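Local structure of putative dihydrodipicolinate synthase (2PCQ) at residues A[95-100]-A[109-114]; A[63-68]-A[87-92]; A[205-210]-A[217-222]; A[4-9]-A[196-201]. The protein is of unassigned function but belongs to the dihydrodipicolinate synthetase family and folds as a closed eight-stranded beta/alpha (TIM) barrel, found here as an assembly of four chains. All coordinates share one frame; numbering follows the deposited sequence.

Contact 1 (A[95-100]-A[109-114])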
loop_
_atom_site.group_PDB
_atom_site.type_symbol
_atom_site.label_atom_id
_atom_site.label_comp_id
_atom_site.label_asym_id
_atom_site.label_seq_id
_atom_site.Cartn_x
_atom_site.Cartn_y
_atom_site.Cartn_z
ATOM N N THR A 95 8.781 -12.865 16.069
ATOM C CA THR A 95 7.989 -12.231 15.022
ATOM C C THR A 95 6.884 -13.204 14.605
ATOM O O THR A 95 6.982 -14.406 14.845
ATOM C CB THR A 95 8.849 -11.948 13.777
ATOM O OG1 THR A 95 9.497 -13.160 13.374
ATOM C CG2 THR A 95 9.904 -10.887 14.067
ATOM N N PRO A 96 5.816 -12.696 13.970
ATOM C CA PRO A 96 4.724 -13.574 13.535
ATOM C C PRO A 96 5.128 -14.349 12.280
ATOM O O PRO A 96 6.043 -13.944 11.563
ATOM C CB PRO A 96 3.591 -12.593 13.211
ATOM C CG PRO A 96 3.958 -11.339 13.960
ATOM C CD PRO A 96 5.450 -11.282 13.801
ATOM N N PRO A 97 4.473 -15.494 12.015
ATOM C CA PRO A 97 4.824 -16.251 10.808
ATOM C C PRO A 97 4.592 -15.272 9.647
ATOM O O PRO A 97 3.732 -14.400 9.753
ATOM C CB PRO A 97 3.816 -17.397 10.823
ATOM C CG PRO A 97 3.655 -17.660 12.294
ATOM C CD PRO A 97 3.542 -16.255 12.868
ATOM N N ARG A 98 5.327 -15.418 8.549
ATOM C CA ARG A 98 5.212 -14.474 7.431
ATOM C C ARG A 98 4.630 -14.905 6.086
ATOM O O ARG A 98 3.639 -14.342 5.613
ATOM C CB ARG A 98 6.587 -13.878 7.131
ATOM C CG ARG A 98 7.152 -12.964 8.189
ATOM C CD ARG A 98 8.662 -13.047 8.134
ATOM N NE ARG A 98 9.125 -14.190 8.903
ATOM C CZ ARG A 98 10.199 -14.915 8.617
ATOM N NH1 ARG A 98 10.946 -14.632 7.557
ATOM N NH2 ARG A 98 10.529 -15.917 9.415
ATOM N N TYR A 99 5.284 -15.874 5.458
ATOM C CA TYR A 99 4.904 -16.333 4.133
ATOM C C TYR A 99 3.409 -16.548 3.875
ATOM O O TYR A 99 2.882 -16.044 2.885
ATOM C CB TYR A 99 5.685 -17.602 3.786
ATOM C CG TYR A 99 5.794 -17.845 2.304
ATOM C CD1 TYR A 99 6.813 -17.260 1.551
ATOM C CD2 TYR A 99 4.863 -18.645 1.644
ATOM C CE1 TYR A 99 6.901 -17.470 0.171
ATOM C CE2 TYR A 99 4.942 -18.861 0.266
ATOM C CZ TYR A 99 5.958 -18.273 -0.461
ATOM O OH TYR A 99 6.027 -18.485 -1.818
ATOM N N TYR A 100 2.728 -17.289 4.747
ATOM C CA TYR A 100 1.291 -17.543 4.566
ATOM C C TYR A 100 0.454 -16.790 5.596
ATOM O O TYR A 100 -0.664 -17.193 5.916
ATOM C CB TYR A 100 1.001 -19.043 4.692
ATOM C CG TYR A 100 1.749 -19.903 3.701
ATOM C CD1 TYR A 100 1.325 -20.011 2.376
ATOM C CD2 TYR A 100 2.897 -20.591 4.085
ATOM C CE1 TYR A 100 2.036 -20.786 1.459
ATOM C CE2 TYR A 100 3.613 -21.361 3.183
ATOM C CZ TYR A 100 3.180 -21.456 1.875
ATOM O OH TYR A 100 3.901 -22.220 0.992
ATOM N N LEU A 109 -2.375 -16.188 17.606
ATOM C CA LEU A 109 -2.428 -16.307 19.057
ATOM C C LEU A 109 -1.902 -17.675 19.475
ATOM O O LEU A 109 -1.174 -17.789 20.460
ATOM C CB LEU A 109 -3.868 -16.123 19.556
ATOM C CG LEU A 109 -4.535 -14.793 19.186
ATOM C CD1 LEU A 109 -5.967 -14.772 19.697
ATOM C CD2 LEU A 109 -3.736 -13.639 19.777
ATOM N N ARG A 110 -2.267 -18.711 18.723
ATOM C CA ARG A 110 -1.805 -20.059 19.035
ATOM C C ARG A 110 -0.284 -20.125 18.978
ATOM O O ARG A 110 0.346 -20.804 19.788
ATOM C CB ARG A 110 -2.391 -21.083 18.056
ATOM C CG ARG A 110 -3.900 -21.260 18.153
ATOM C CD ARG A 110 -4.341 -22.572 17.509
ATOM N NE ARG A 110 -4.155 -22.599 16.058
ATOM C CZ ARG A 110 -4.980 -22.033 15.183
ATOM N NH1 ARG A 110 -6.059 -21.386 15.606
ATOM N NH2 ARG A 110 -4.731 -22.119 13.881
ATOM N N TYR A 111 0.301 -19.416 18.017
ATOM C CA TYR A 111 1.751 -19.402 17.852
ATOM C C TYR A 111 2.437 -18.838 19.098
ATOM O O TYR A 111 3.286 -19.491 19.703
ATOM C CB TYR A 111 2.129 -18.559 16.628
ATOM C CG TYR A 111 3.604 -18.574 16.287
ATOM C CD1 TYR A 111 4.226 -19.736 15.823
ATOM C CD2 TYR A 111 4.383 -17.427 16.437
ATOM C CE1 TYR A 111 5.587 -19.752 15.515
ATOM C CE2 TYR A 111 5.744 -17.433 16.133
ATOM C CZ TYR A 111 6.338 -18.596 15.675
ATOM O OH TYR A 111 7.679 -18.599 15.381
ATOM N N TYR A 112 2.059 -17.626 19.481
ATOM C CA TYR A 112 2.649 -16.975 20.639
ATOM C C TYR A 112 2.360 -17.677 21.964
ATOM O O TYR A 112 3.217 -17.722 22.842
ATOM C CB TYR A 112 2.188 -15.519 20.710
ATOM C CG TYR A 112 2.905 -14.616 19.731
ATOM C CD1 TYR A 112 2.214 -13.978 18.698
ATOM C CD2 TYR A 112 4.279 -14.399 19.835
ATOM C CE1 TYR A 112 2.877 -13.144 17.796
ATOM C CE2 TYR A 112 4.949 -13.569 18.939
ATOM C CZ TYR A 112 4.244 -12.944 17.925
ATOM O OH TYR A 112 4.901 -12.107 17.055
ATOM N N GLU A 113 1.159 -18.224 22.114
ATOM C CA GLU A 113 0.813 -18.910 23.353
ATOM C C GLU A 113 1.632 -20.186 23.499
ATOM O O GLU A 113 2.015 -20.558 24.604
ATOM C CB GLU A 113 -0.685 -19.215 23.388
ATOM C CG GLU A 113 -1.535 -17.953 23.345
ATOM C CD GLU A 113 -3.019 -18.237 23.299
ATOM O OE1 GLU A 113 -3.404 -19.342 22.864
ATOM O OE2 GLU A 113 -3.802 -17.343 23.681
ATOM N N ALA A 114 1.918 -20.845 22.379
ATOM C CA ALA A 114 2.714 -22.064 22.407
ATOM C C ALA A 114 4.137 -21.732 22.856
ATOM O O ALA A 114 4.707 -22.419 23.705
ATOM C CB ALA A 114 2.738 -22.707 21.030
HETATM O O HOH W 1 8.949 -16.337 14.907
#
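Across this contact the extended backbone of Thr95, Pro96 and Pro97 runs past Tyr111 and Tyr112 on helix 107-118, with Pro96 and Tyr111 the closest pair at 7.8 Å between their CA atoms. Segment 95-100 forms no regular helix or strand; 109-114 is regular helix. No direct hydrogen bond joins the two, and side chains do most of the bridging.

Tyr111 sends its ring out with CG anti to the backbone N (chi1 -175°), which turns one face of the ring to Pro97. There Pro97 CG stands 4.0 Å from the centroid of the Tyr111 ring, only 7° off the normal, a CH-pi contact over the face. Pro97 CD adds a second touch, 3.8 Å from Tyr111 CD2. The phenol end is tied in by a water hydrogen-bonded to both segments, 2.8 Å from Thr95 O and 2.6 Å from Tyr111 OH, linking the loop carbonyl to the helix side chain. Tyr112 turns differently and brings its hydroxyl to the Thr95-Pro96 peptide bond. Tyr112 OH lies 3.3 Å from Pro96 N, which has no hydrogen to give, and touches the proline ring at CG; the hydroxyl instead bonds to Ala94 O, at the end of the strand before the loop. Pro258 of the second subunit packs on Tyr111, and Tyr259 of the same subunit on Pro97.

Two adjacent tyrosines of the helix thus hold the start of the loop that leads out of strand 91-94, a strand-to-helix connection of a TIM barrel, placed here beside a subunit interface.

Contact 2 (A[63-68]-A[87-92]); sequences KPFLVG and AGAMAL
Phe65 O receives the amide of Met90, a selenomethionine in this crystal, through a hydrogen bond of 2.9 Å between Met90 N and Phe65 O. It arrives nearly head-on to the carbonyl, at a C=O...N angle of 169°. Two residues on, Val67 N donates to Ala91 O at 3.2 Å; that carbonyl also lies near Leu66 CA, a CA-H...O contact. Val67 pairs with Leu92 as a parallel bridge, and Val67 O has Leu92 CA 3.3 Å away as another such contact, while a further backbone bond ties Val67 to Leu93. Before the strands settle into register, a water spans them: it accepts from Phe65 N at 3.0 Å and donates to Gly88 O at 2.8 Å. Gly88 itself, with positive phi, closes helix 74-87 in a Schellman motif. On its other edge, strand 66-69 is bonded through Leu66 to Leu35 and Val37.

Side chains fill in round these bonds. The Phe65 ring, its CG held between the backbone N and the carbonyl carbon (chi1 65°), folds back over the turn. Ala89 CA sits 3.9 Å from the centroid of the Phe65 ring over one face, and Ala87 O meets the ring at its edge. Ala89 CB also touches Val67 CG2, at 3.6 Å, on the side where Ala84 of the helix packs. Pro64 CB rests against the selenium of Met90.

Strand 66-69, helix 74-87 and strand 91-94 form a beta-alpha-beta unit with neighbouring parallel strands, the element from which a TIM barrel is built.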
loop_
_atom_site.group_PDB
_atom_site.type_symbol
_atom_site.label_atom_id
_atom_site.label_comp_id
_atom_site.label_asym_id
_atom_site.label_seq_id
_atom_site.Cartn_x
_atom_site.Cartn_y
_atom_site.Cartn_z
ATOM N N LYS A 63 25.784 -10.057 30.467
ATOM C CA LYS A 63 24.580 -9.358 30.901
ATOM C C LYS A 63 23.347 -10.057 30.334
ATOM O O LYS A 63 23.437 -10.758 29.330
ATOM C CB LYS A 63 24.623 -7.901 30.424
ATOM C CG LYS A 63 25.832 -7.131 30.929
ATOM C CD LYS A 63 25.816 -5.677 30.484
ATOM C CE LYS A 63 27.061 -4.949 30.977
ATOM N NZ LYS A 63 27.075 -3.511 30.592
ATOM N N PRO A 64 22.181 -9.891 30.985
ATOM C CA PRO A 64 20.956 -10.531 30.488
ATOM C C PRO A 64 20.752 -10.154 29.022
ATOM O O PRO A 64 20.798 -8.977 28.670
ATOM C CB PRO A 64 19.870 -9.947 31.390
ATOM C CG PRO A 64 20.599 -9.746 32.693
ATOM C CD PRO A 64 21.925 -9.160 32.240
ATOM N N PHE A 65 20.527 -11.147 28.172
ATOM C CA PHE A 65 20.350 -10.880 26.753
ATOM C C PHE A 65 19.065 -11.457 26.183
ATOM O O PHE A 65 18.422 -12.316 26.793
ATOM C CB PHE A 65 21.548 -11.421 25.969
ATOM C CG PHE A 65 21.684 -12.921 26.010
ATOM C CD1 PHE A 65 21.313 -13.698 24.915
ATOM C CD2 PHE A 65 22.208 -13.554 27.133
ATOM C CE1 PHE A 65 21.466 -15.086 24.936
ATOM C CE2 PHE A 65 22.366 -14.941 27.167
ATOM C CZ PHE A 65 21.996 -15.710 26.065
ATOM N N LEU A 66 18.703 -10.964 25.005
ATOM C CA LEU A 66 17.509 -11.410 24.309
ATOM C C LEU A 66 17.933 -12.101 23.027
ATOM O O LEU A 66 18.989 -11.802 22.466
ATOM C CB LEU A 66 16.619 -10.214 23.958
ATOM C CG LEU A 66 16.099 -9.325 25.089
ATOM C CD1 LEU A 66 15.409 -8.105 24.488
ATOM C CD2 LEU A 66 15.137 -10.115 25.968
ATOM N N VAL A 67 17.113 -13.037 22.568
ATOM C CA VAL A 67 17.400 -13.737 21.326
ATOM C C VAL A 67 16.181 -13.629 20.420
ATOM O O VAL A 67 15.065 -13.961 20.824
ATOM C CB VAL A 67 17.718 -15.225 21.565
ATOM C CG1 VAL A 67 17.987 -15.916 20.230
ATOM C CG2 VAL A 67 18.928 -15.354 22.475
ATOM N N GLY A 68 16.398 -13.151 19.202
ATOM C CA GLY A 68 15.297 -13.024 18.267
ATOM C C GLY A 68 14.937 -14.385 17.700
ATOM O O GLY A 68 15.824 -15.185 17.403
ATOM N N ALA A 87 21.107 -21.365 26.112
ATOM C CA ALA A 87 22.137 -20.334 26.113
ATOM C C ALA A 87 21.967 -19.404 27.310
ATOM O O ALA A 87 22.856 -18.619 27.622
ATOM C CB ALA A 87 22.082 -19.534 24.819
ATOM N N GLY A 88 20.821 -19.494 27.974
ATOM C CA GLY A 88 20.575 -18.659 29.133
ATOM C C GLY A 88 19.896 -17.344 28.797
ATOM O O GLY A 88 19.947 -16.393 29.579
ATOM N N ALA A 89 19.246 -17.283 27.637
ATOM C CA ALA A 89 18.567 -16.059 27.220
ATOM C C ALA A 89 17.474 -15.676 28.205
ATOM O O ALA A 89 16.734 -16.531 28.682
ATOM C CB ALA A 89 17.972 -16.235 25.821
HETATM N N MSE A 90 17.383 -14.381 28.491
HETATM C CA MSE A 90 16.386 -13.834 29.405
HETATM C C MSE A 90 14.982 -13.966 28.809
HETATM O O MSE A 90 14.008 -14.204 29.524
HETATM C CB MSE A 90 16.729 -12.369 29.687
HETATM C CG MSE A 90 15.549 -11.470 29.940
HETATM SE SE MSE A 90 16.181 -9.692 30.295
HETATM C CE MSE A 90 16.870 -9.296 28.496
ATOM N N ALA A 91 14.888 -13.825 27.492
ATOM C CA ALA A 91 13.605 -13.941 26.809
ATOM C C ALA A 91 13.801 -13.954 25.302
ATOM O O ALA A 91 14.887 -13.659 24.798
ATOM C CB ALA A 91 12.685 -12.789 27.206
ATOM N N LEU A 92 12.740 -14.306 24.588
ATOM C CA LEU A 92 12.764 -14.343 23.133
ATOM C C LEU A 92 12.104 -13.074 22.610
ATOM O O LEU A 92 11.370 -12.401 23.333
ATOM C CB LEU A 92 11.969 -15.544 22.616
ATOM C CG LEU A 92 12.385 -16.954 23.028
ATOM C CD1 LEU A 92 11.279 -17.925 22.655
ATOM C CD2 LEU A 92 13.692 -17.333 22.346
HETATM O O HOH W 2 20.074 -13.608 29.839
#

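Contact 3 (A[205-210]-A[217-222])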
loop_
_atom_site.group_PDB
_atom_site.type_symbol
_atom_site.label_atom_id
_atom_site.label_comp_id
_atom_site.label_asym_id
_atom_site.label_seq_id
_atom_site.Cartn_x
_atom_site.Cartn_y
_atom_site.Cartn_z
ATOM N N ARG A 205 21.691 6.369 25.629
ATOM C CA ARG A 205 21.530 6.180 27.071
ATOM C C ARG A 205 21.338 7.558 27.719
ATOM O O ARG A 205 20.485 7.744 28.590
ATOM C CB ARG A 205 22.784 5.518 27.653
ATOM C CG ARG A 205 22.809 5.449 29.173
ATOM C CD ARG A 205 21.929 4.315 29.666
ATOM N NE ARG A 205 20.801 4.778 30.457
ATOM C CZ ARG A 205 19.876 3.975 30.972
ATOM N NH1 ARG A 205 19.944 2.664 30.775
ATOM N NH2 ARG A 205 18.886 4.485 31.693
ATOM N N ALA A 206 22.141 8.519 27.276
ATOM C CA ALA A 206 22.075 9.880 27.796
ATOM C C ALA A 206 20.721 10.513 27.486
ATOM O O ALA A 206 20.152 11.228 28.313
ATOM C CB ALA A 206 23.201 10.721 27.193
ATOM N N LEU A 207 20.207 10.249 26.289
ATOM C CA LEU A 207 18.920 10.795 25.876
ATOM C C LEU A 207 17.831 10.228 26.779
ATOM O O LEU A 207 16.959 10.955 27.256
ATOM C CB LEU A 207 18.646 10.449 24.405
ATOM C CG LEU A 207 17.312 10.860 23.771
ATOM C CD1 LEU A 207 16.930 12.271 24.183
ATOM C CD2 LEU A 207 17.445 10.766 22.250
ATOM N N LEU A 208 17.892 8.921 27.008
ATOM C CA LEU A 208 16.940 8.247 27.875
ATOM C C LEU A 208 17.026 8.844 29.286
ATOM O O LEU A 208 16.001 9.119 29.916
ATOM C CB LEU A 208 17.249 6.745 27.919
ATOM C CG LEU A 208 16.469 5.886 28.921
ATOM C CD1 LEU A 208 14.976 6.028 28.674
ATOM C CD2 LEU A 208 16.897 4.428 28.793
ATOM N N ASP A 209 18.247 9.050 29.774
ATOM C CA ASP A 209 18.444 9.618 31.107
ATOM C C ASP A 209 17.870 11.030 31.214
ATOM O O ASP A 209 17.188 11.351 32.189
ATOM C CB ASP A 209 19.929 9.643 31.485
ATOM C CG ASP A 209 20.482 8.261 31.787
ATOM O OD1 ASP A 209 19.707 7.390 32.241
ATOM O OD2 ASP A 209 21.695 8.047 31.588
ATOM N N HIS A 210 18.153 11.872 30.223
ATOM C CA HIS A 210 17.631 13.237 30.225
ATOM C C HIS A 210 16.112 13.211 30.368
ATOM O O HIS A 210 15.542 13.959 31.160
ATOM C CB HIS A 210 17.978 13.969 28.925
ATOM C CG HIS A 210 19.391 14.462 28.853
ATOM N ND1 HIS A 210 19.983 15.179 29.870
ATOM C CD2 HIS A 210 20.306 14.397 27.857
ATOM C CE1 HIS A 210 21.201 15.536 29.504
ATOM N NE2 HIS A 210 21.421 15.074 28.284
ATOM N N ALA A 217 14.603 19.901 27.690
ATOM C CA ALA A 217 15.335 20.710 26.723
ATOM C C ALA A 217 16.596 19.978 26.271
ATOM O O ALA A 217 16.917 19.949 25.082
ATOM C CB ALA A 217 15.697 22.061 27.335
ATOM N N GLU A 218 17.305 19.381 27.224
ATOM C CA GLU A 218 18.521 18.641 26.908
ATOM C C GLU A 218 18.188 17.394 26.090
ATOM O O GLU A 218 18.944 16.998 25.205
ATOM C CB GLU A 218 19.254 18.238 28.192
ATOM C CG GLU A 218 19.792 19.417 29.005
ATOM C CD GLU A 218 18.811 19.913 30.060
ATOM O OE1 GLU A 218 17.618 20.113 29.741
ATOM O OE2 GLU A 218 19.239 20.110 31.217
ATOM N N ALA A 219 17.050 16.778 26.390
ATOM C CA ALA A 219 16.623 15.583 25.673
ATOM C C ALA A 219 16.343 15.935 24.212
ATOM O O ALA A 219 16.795 15.246 23.300
ATOM C CB ALA A 219 15.371 15.001 26.329
ATOM N N GLN A 220 15.611 17.020 23.991
ATOM C CA GLN A 220 15.290 17.446 22.636
ATOM C C GLN A 220 16.538 17.766 21.819
ATOM O O GLN A 220 16.610 17.419 20.644
ATOM C CB GLN A 220 14.350 18.657 22.661
ATOM C CG GLN A 220 12.969 18.345 23.228
ATOM C CD GLN A 220 12.035 19.537 23.186
ATOM O OE1 GLN A 220 12.362 20.608 23.692
ATOM N NE2 GLN A 220 10.860 19.354 22.589
ATOM N N GLU A 221 17.524 18.420 22.430
ATOM C CA GLU A 221 18.746 18.750 21.701
ATOM C C GLU A 221 19.512 17.495 21.307
ATOM O O GLU A 221 20.078 17.424 20.216
ATOM C CB GLU A 221 19.657 19.666 22.529
ATOM C CG GLU A 221 19.161 21.106 22.641
ATOM C CD GLU A 221 18.941 21.761 21.283
ATOM O OE1 GLU A 221 19.900 21.817 20.483
ATOM O OE2 GLU A 221 17.809 22.219 21.015
ATOM N N LEU A 222 19.535 16.505 22.192
ATOM C CA LEU A 222 20.244 15.267 21.888
ATOM C C LEU A 222 19.472 14.478 20.827
ATOM O O LEU A 222 20.068 13.846 19.953
ATOM C CB LEU A 222 20.433 14.436 23.161
ATOM C CG LEU A 222 21.423 13.271 23.083
ATOM C CD1 LEU A 222 22.705 13.721 22.390
ATOM C CD2 LEU A 222 21.720 12.757 24.491
#
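This is a helix-helix contact on the outside of the TIM barrel, in which helix 201-212 meets the start of the long helix 216-247 across a short turn. The two pack as an antiparallel helical hairpin: the axes of the short segments approach to 8.5 Å, at 153° between their directions. Backbones come nearest at His210 and Ala219, whose CA atoms are 5.2 Å apart. No hydrogen bond crosses between the segments.

Apolar side chains carry the buried side. Leu222, its CG anti to the backbone N (chi1 -167°), sets CD2 against the backbone at Leu207, 3.4 Å from Leu207 N. The same methyl lies between two CB atoms, 3.7 Å from Ala206 CB and 3.8 Å from Leu207 CB. Leu207 answers by laying CD1 against Ala219, 3.8 Å from Ala219 CB, which also leans on the CB of His210. Phe181 and Leu182 of helix 181-186 back Leu207 and Ala219, and Trp281 packs on Ala206 and Leu222.

Nearer the turn, the His210 ring has Leu222 CD2 at its edge, and its ND1 is hydrogen-bonded to Arg215 in the connection. The side chains of His210 and Glu218 cross at about a right angle, and Glu218 CB lies over the ring face in a CH-pi contact, 3.6 Å from the centroid of the His210 ring and 12° off the normal.

Contact 4 (A[4-9]-A[196-201]); sequences PPIPTP and AANLAP
Pro4 and Ala197 bring together the first strand of the TIM barrel, 2-6, and the loop that follows the last strand, 191-193, so the contact lies at the seam where the barrel closes. Their CA atoms are 5.1 Å apart.

The apolar part is small: Pro4 CB meets Ala197 CB at 4.0 Å, with Val32 packing on Pro4 as well. Most of the remaining contact is made by Asn198, whose amide enters among the prolines and Ile6, coming at about a right angle to the Ile6 side chain and from the opposite direction to Pro7. Its CG lies anti to the carbonyl carbon (chi1 -77°), which swings the amide toward the strand and leaves Asn198 CG 3.8 Å from Pro4 CB. Leu28 of helix 18-28 also touches Asn198.

Backbone bonds give the loop its shape. Residues 196-198 take helical angles, and Ala196 O accepts from both Leu199 N and Ala200 N. Ala200 then occupies the N-cap position of helix 201-212.

The polar part is less certain, because the two ends of the Asn198 amide are probably exchanged in the model; as deposited, Asn198 OD1 lies 3.2 Å from Pro5 O.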
loop_
_atom_site.group_PDB
_atom_site.type_symbol
_atom_site.label_atom_id
_atom_site.label_comp_id
_atom_site.label_asym_id
_atom_site.label_seq_id
_atom_site.Cartn_x
_atom_site.Cartn_y
_atom_site.Cartn_z
ATOM N N PRO A 4 21.493 -3.029 21.952
ATOM C CA PRO A 4 21.710 -2.966 20.512
ATOM C C PRO A 4 21.467 -4.317 19.844
ATOM O O PRO A 4 21.727 -5.366 20.434
ATOM C CB PRO A 4 23.170 -2.560 20.416
ATOM C CG PRO A 4 23.779 -3.391 21.521
ATOM C CD PRO A 4 22.773 -3.219 22.665
ATOM N N PRO A 5 20.923 -4.305 18.620
ATOM C CA PRO A 5 20.686 -5.563 17.910
ATOM C C PRO A 5 22.013 -5.808 17.187
ATOM O O PRO A 5 22.243 -5.280 16.098
ATOM C CB PRO A 5 19.549 -5.209 16.952
ATOM C CG PRO A 5 19.826 -3.773 16.627
ATOM C CD PRO A 5 20.192 -3.193 17.985
ATOM N N ILE A 6 22.902 -6.585 17.799
ATOM C CA ILE A 6 24.198 -6.820 17.180
ATOM C C ILE A 6 24.128 -7.623 15.888
ATOM O O ILE A 6 23.375 -8.590 15.772
ATOM C CB ILE A 6 25.191 -7.518 18.146
ATOM C CG1 ILE A 6 24.719 -8.934 18.476
ATOM C CG2 ILE A 6 25.337 -6.694 19.421
ATOM C CD1 ILE A 6 25.764 -9.750 19.215
ATOM N N PRO A 7 24.911 -7.212 14.882
ATOM C CA PRO A 7 24.903 -7.938 13.614
ATOM C C PRO A 7 25.623 -9.268 13.768
ATOM O O PRO A 7 26.358 -9.472 14.736
ATOM C CB PRO A 7 25.628 -6.984 12.667
ATOM C CG PRO A 7 26.595 -6.291 13.568
ATOM C CD PRO A 7 25.759 -6.009 14.799
ATOM N N THR A 8 25.381 -10.183 12.835
ATOM C CA THR A 8 26.033 -11.484 12.851
ATOM C C THR A 8 27.053 -11.450 11.719
ATOM O O THR A 8 26.692 -11.370 10.545
ATOM C CB THR A 8 25.030 -12.623 12.612
ATOM O OG1 THR A 8 24.042 -12.606 13.651
ATOM C CG2 THR A 8 25.745 -13.971 12.624
ATOM N N PRO A 9 28.348 -11.496 12.064
ATOM C CA PRO A 9 29.453 -11.462 11.101
ATOM C C PRO A 9 29.592 -12.645 10.153
ATOM O O PRO A 9 29.472 -13.795 10.559
ATOM C CB PRO A 9 30.692 -11.325 11.993
ATOM C CG PRO A 9 30.160 -10.726 13.264
ATOM C CD PRO A 9 28.864 -11.467 13.443
ATOM N N ALA A 196 21.238 1.791 15.965
ATOM C CA ALA A 196 22.124 2.935 16.147
ATOM C C ALA A 196 22.886 2.854 17.468
ATOM O O ALA A 196 23.909 3.517 17.640
ATOM C CB ALA A 196 21.327 4.235 16.077
ATOM N N ALA A 197 22.389 2.040 18.397
ATOM C CA ALA A 197 23.047 1.875 19.687
ATOM C C ALA A 197 24.310 1.028 19.538
ATOM O O ALA A 197 25.081 0.884 20.489
ATOM C CB ALA A 197 22.099 1.239 20.698
ATOM N N ASN A 198 24.511 0.453 18.354
ATOM C CA ASN A 198 25.718 -0.328 18.085
ATOM C C ASN A 198 26.855 0.675 17.870
ATOM O O ASN A 198 28.029 0.350 18.044
ATOM C CB ASN A 198 25.598 -1.142 16.788
ATOM C CG ASN A 198 24.737 -2.380 16.931
ATOM O OD1 ASN A 198 23.605 -2.421 16.451
ATOM N ND2 ASN A 198 25.275 -3.399 17.581
ATOM N N LEU A 199 26.491 1.892 17.476
ATOM C CA LEU A 199 27.471 2.933 17.182
ATOM C C LEU A 199 27.629 3.998 18.260
ATOM O O LEU A 199 28.751 4.387 18.588
ATOM C CB LEU A 199 27.114 3.605 15.852
ATOM C CG LEU A 199 26.888 2.670 14.654
ATOM C CD1 LEU A 199 26.456 3.485 13.444
ATOM C CD2 LEU A 199 28.157 1.892 14.349
ATOM N N ALA A 200 26.514 4.481 18.798
ATOM C CA ALA A 200 26.561 5.508 19.836
ATOM C C ALA A 200 25.711 5.105 21.038
ATOM O O ALA A 200 24.796 5.826 21.430
ATOM C CB ALA A 200 26.071 6.841 19.269
ATOM N N PRO A 201 26.011 3.945 21.644
ATOM C CA PRO A 201 25.254 3.463 22.806
ATOM C C PRO A 201 25.153 4.444 23.974
ATOM O O PRO A 201 24.107 4.543 24.617
ATOM C CB PRO A 201 25.975 2.168 23.185
ATOM C CG PRO A 201 27.386 2.397 22.685
ATOM C CD PRO A 201 27.147 3.054 21.349
#

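All four contacts belong to one eight-stranded barrel and its surrounding helices. Contacts 4 and 2 reach the sheet itself, their centres about 16 Å apart: contact 2 joins neighbouring strands 66-69 and 91-94, while contact 4 brings the first strand to the loop after the last, so its two segments enclose contacts 2 and 1 in sequence. Contact 1 continues from contact 2 along the chain, with strand 91-94 leading to helix 107-118. Contact 3 likewise follows contact 4, since helix 201-212 starts at its end. Contacts 1 and 3, which involve outer helices rather than barrel strands, lie on opposite sides of the chain's centre, about 36 Å between their centres.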